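Local coordinates for putative lipoprotein (Campylobacter jejuni subsp. jejuni, PDB 2G5G), which binds heme, with two hemes held face to face in a dimer, and probably takes part in bacterial heme transport, at residues 121-126 and 216-221. Numbering follows the deposited sequence.
Sequences KDYEQF and LLLAGS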
loop_
_atom_site.group_PDB
_atom_site.type_symbol
_atom_site.label_atom_id
_atom_site.label_comp_id
_atom_site.label_asym_id
_atom_site.label_seq_id
_atom_site.Cartn_x
_atom_site.Cartn_y
_atom_site.Cartn_z
ATOM N N LYS A 121 -14.397 -16.075 -8.214
ATOM C CA LYS A 121 -15.861 -16.214 -8.145
ATOM C C LYS A 121 -16.590 -15.134 -8.941
ATOM O O LYS A 121 -17.603 -15.399 -9.608
ATOM C CB LYS A 121 -16.337 -16.178 -6.674
ATOM C CG LYS A 121 -17.823 -15.772 -6.498
ATOM C CD LYS A 121 -18.451 -16.320 -5.203
ATOM C CE LYS A 121 -18.964 -17.755 -5.422
ATOM N NZ LYS A 121 -18.745 -18.622 -4.225
ATOM N N ASP A 122 -16.056 -13.924 -8.867
ATOM C CA ASP A 122 -16.647 -12.740 -9.493
ATOM C C ASP A 122 -16.310 -12.611 -10.981
ATOM O O ASP A 122 -16.765 -11.667 -11.645
ATOM C CB ASP A 122 -16.164 -11.487 -8.754
ATOM C CG ASP A 122 -16.763 -11.366 -7.359
ATOM O OD1 ASP A 122 -17.836 -11.958 -7.136
ATOM O OD2 ASP A 122 -16.166 -10.676 -6.508
ATOM N N TYR A 123 -15.511 -13.555 -11.490
ATOM C CA TYR A 123 -14.997 -13.491 -12.867
ATOM C C TYR A 123 -15.169 -14.786 -13.662
ATOM O O TYR A 123 -15.141 -14.761 -14.878
ATOM C CB TYR A 123 -13.555 -12.962 -12.869
ATOM C CG TYR A 123 -13.561 -11.533 -12.420
ATOM C CD1 TYR A 123 -13.309 -11.195 -11.086
ATOM C CD2 TYR A 123 -13.930 -10.509 -13.307
ATOM C CE1 TYR A 123 -13.385 -9.863 -10.646
ATOM C CE2 TYR A 123 -14.007 -9.179 -12.876
ATOM C CZ TYR A 123 -13.732 -8.868 -11.548
ATOM O OH TYR A 123 -13.795 -7.570 -11.121
ATOM N N GLU A 124 -15.421 -15.899 -12.976
ATOM C CA GLU A 124 -15.429 -17.198 -13.645
ATOM C C GLU A 124 -16.420 -17.339 -14.774
ATOM O O GLU A 124 -16.086 -17.910 -15.811
ATOM C CB GLU A 124 -15.624 -18.355 -12.640
ATOM C CG GLU A 124 -17.015 -18.474 -12.047
ATOM C CD GLU A 124 -17.259 -19.846 -11.444
ATOM O OE1 GLU A 124 -16.284 -20.472 -10.932
ATOM O OE2 GLU A 124 -18.428 -20.290 -11.500
ATOM N N GLN A 125 -17.638 -16.848 -14.571
ATOM C CA GLN A 125 -18.697 -17.022 -15.555
ATOM C C GLN A 125 -18.312 -16.296 -16.840
ATOM O O GLN A 125 -18.371 -16.880 -17.922
ATOM C CB GLN A 125 -20.045 -16.506 -15.023
ATOM C CG GLN A 125 -21.266 -16.837 -15.902
ATOM C CD GLN A 125 -22.542 -16.125 -15.445
ATOM O OE1 GLN A 125 -22.536 -15.369 -14.460
ATOM N NE2 GLN A 125 -23.645 -16.363 -16.162
ATOM N N PHE A 126 -17.914 -15.032 -16.710
ATOM C CA PHE A 126 -17.593 -14.216 -17.884
ATOM C C PHE A 126 -16.325 -14.724 -18.583
ATOM O O PHE A 126 -16.313 -14.912 -19.817
ATOM C CB PHE A 126 -17.409 -12.751 -17.492
ATOM C CG PHE A 126 -17.034 -11.846 -18.652
ATOM C CD1 PHE A 126 -17.938 -11.606 -19.670
ATOM C CD2 PHE A 126 -15.785 -11.228 -18.696
ATOM C CE1 PHE A 126 -17.604 -10.764 -20.732
ATOM C CE2 PHE A 126 -15.446 -10.357 -19.751
ATOM C CZ PHE A 126 -16.361 -10.141 -20.766
ATOM N N LEU A 216 -13.305 -5.571 -26.877
ATOM C CA LEU A 216 -14.059 -5.133 -25.701
ATOM C C LEU A 216 -13.169 -5.165 -24.435
ATOM O O LEU A 216 -12.499 -6.184 -24.159
ATOM C CB LEU A 216 -15.290 -6.026 -25.490
ATOM C CG LEU A 216 -16.176 -5.648 -24.272
ATOM C CD1 LEU A 216 -17.633 -5.849 -24.540
ATOM C CD2 LEU A 216 -15.731 -6.504 -23.112
ATOM N N LEU A 217 -13.171 -4.057 -23.680
ATOM C CA LEU A 217 -12.542 -3.996 -22.371
ATOM C C LEU A 217 -13.573 -4.191 -21.261
ATOM O O LEU A 217 -14.666 -3.587 -21.295
ATOM C CB LEU A 217 -11.824 -2.667 -22.141
ATOM C CG LEU A 217 -11.163 -2.413 -20.758
ATOM C CD1 LEU A 217 -9.800 -3.098 -20.617
ATOM C CD2 LEU A 217 -11.029 -0.926 -20.533
ATOM N N LEU A 218 -13.229 -5.035 -20.296
ATOM C CA LEU A 218 -13.952 -5.047 -19.019
ATOM C C LEU A 218 -13.049 -4.410 -17.966
ATOM O O LEU A 218 -11.894 -4.808 -17.800
ATOM C CB LEU A 218 -14.365 -6.470 -18.592
ATOM C CG LEU A 218 -15.111 -6.566 -17.248
ATOM C CD1 LEU A 218 -16.512 -5.972 -17.400
ATOM C CD2 LEU A 218 -15.155 -8.058 -16.755
ATOM N N ALA A 219 -13.568 -3.398 -17.264
ATOM C CA ALA A 219 -12.787 -2.642 -16.285
ATOM C C ALA A 219 -13.773 -1.964 -15.329
ATOM O O ALA A 219 -14.960 -1.948 -15.565
ATOM C CB ALA A 219 -11.881 -1.559 -16.970
ATOM N N GLY A 220 -13.272 -1.442 -14.221
ATOM C CA GLY A 220 -14.167 -0.798 -13.270
ATOM C C GLY A 220 -14.725 0.459 -13.897
ATOM O O GLY A 220 -14.095 1.058 -14.777
ATOM N N SER A 221 -15.892 0.867 -13.424
ATOM C CA SER A 221 -16.537 2.081 -13.890
ATOM C C SER A 221 -15.669 3.335 -13.865
ATOM O O SER A 221 -15.800 4.174 -14.764
ATOM C CB SER A 221 -17.847 2.295 -13.140
ATOM O OG SER A 221 -18.764 1.317 -13.606
#
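The methyl CD2 of Leu218 reaches in between the rings of Tyr123 and Phe126, and three apolar residue pairs make up the contact. Leu218 CD2 lies 3.8 Å from both CD2 and CE2 of Phe126, so it bears on a single ring bond, at an oblique approach, with Leu218 CB 4.2 Å from Phe126 CE2. The two side chains run past each other in opposite senses; the CB of each points toward the other segment, and the anti chi1 (179° and 178°) carries CG away from the backbone N, beside the carbonyl carbon. Phe126 also brings its tip down the strand: CZ lies 4.4 Å from Leu216 CD2, a methyl near the ring plane. One ring therefore spans two leucines on the same side of strand 214-220. Tyr123, at the N-cap position of helix 124-131, meets Leu218 more lightly, its CE2 being 4.2 Å from Leu218 CD2, which sits at the ring edge. Lys57 makes a cation-pi contact with this ring. Helix 54-73 adds Gln60 and Phe64 beside Phe126, and Leu82 of the adjacent strand touches both Phe126 and Leu218. All four touching residues are buried, and just 147 Å² is covered, which implies a modest hydrophobic join of helix start to parallel central strand in the ChaN heme-uptake domain, about 11 Å from Tyr123's side chain to a bound heme, with the tyrosine hydroxyl hydrogen-bonded onward to the carboxylate of Glu49.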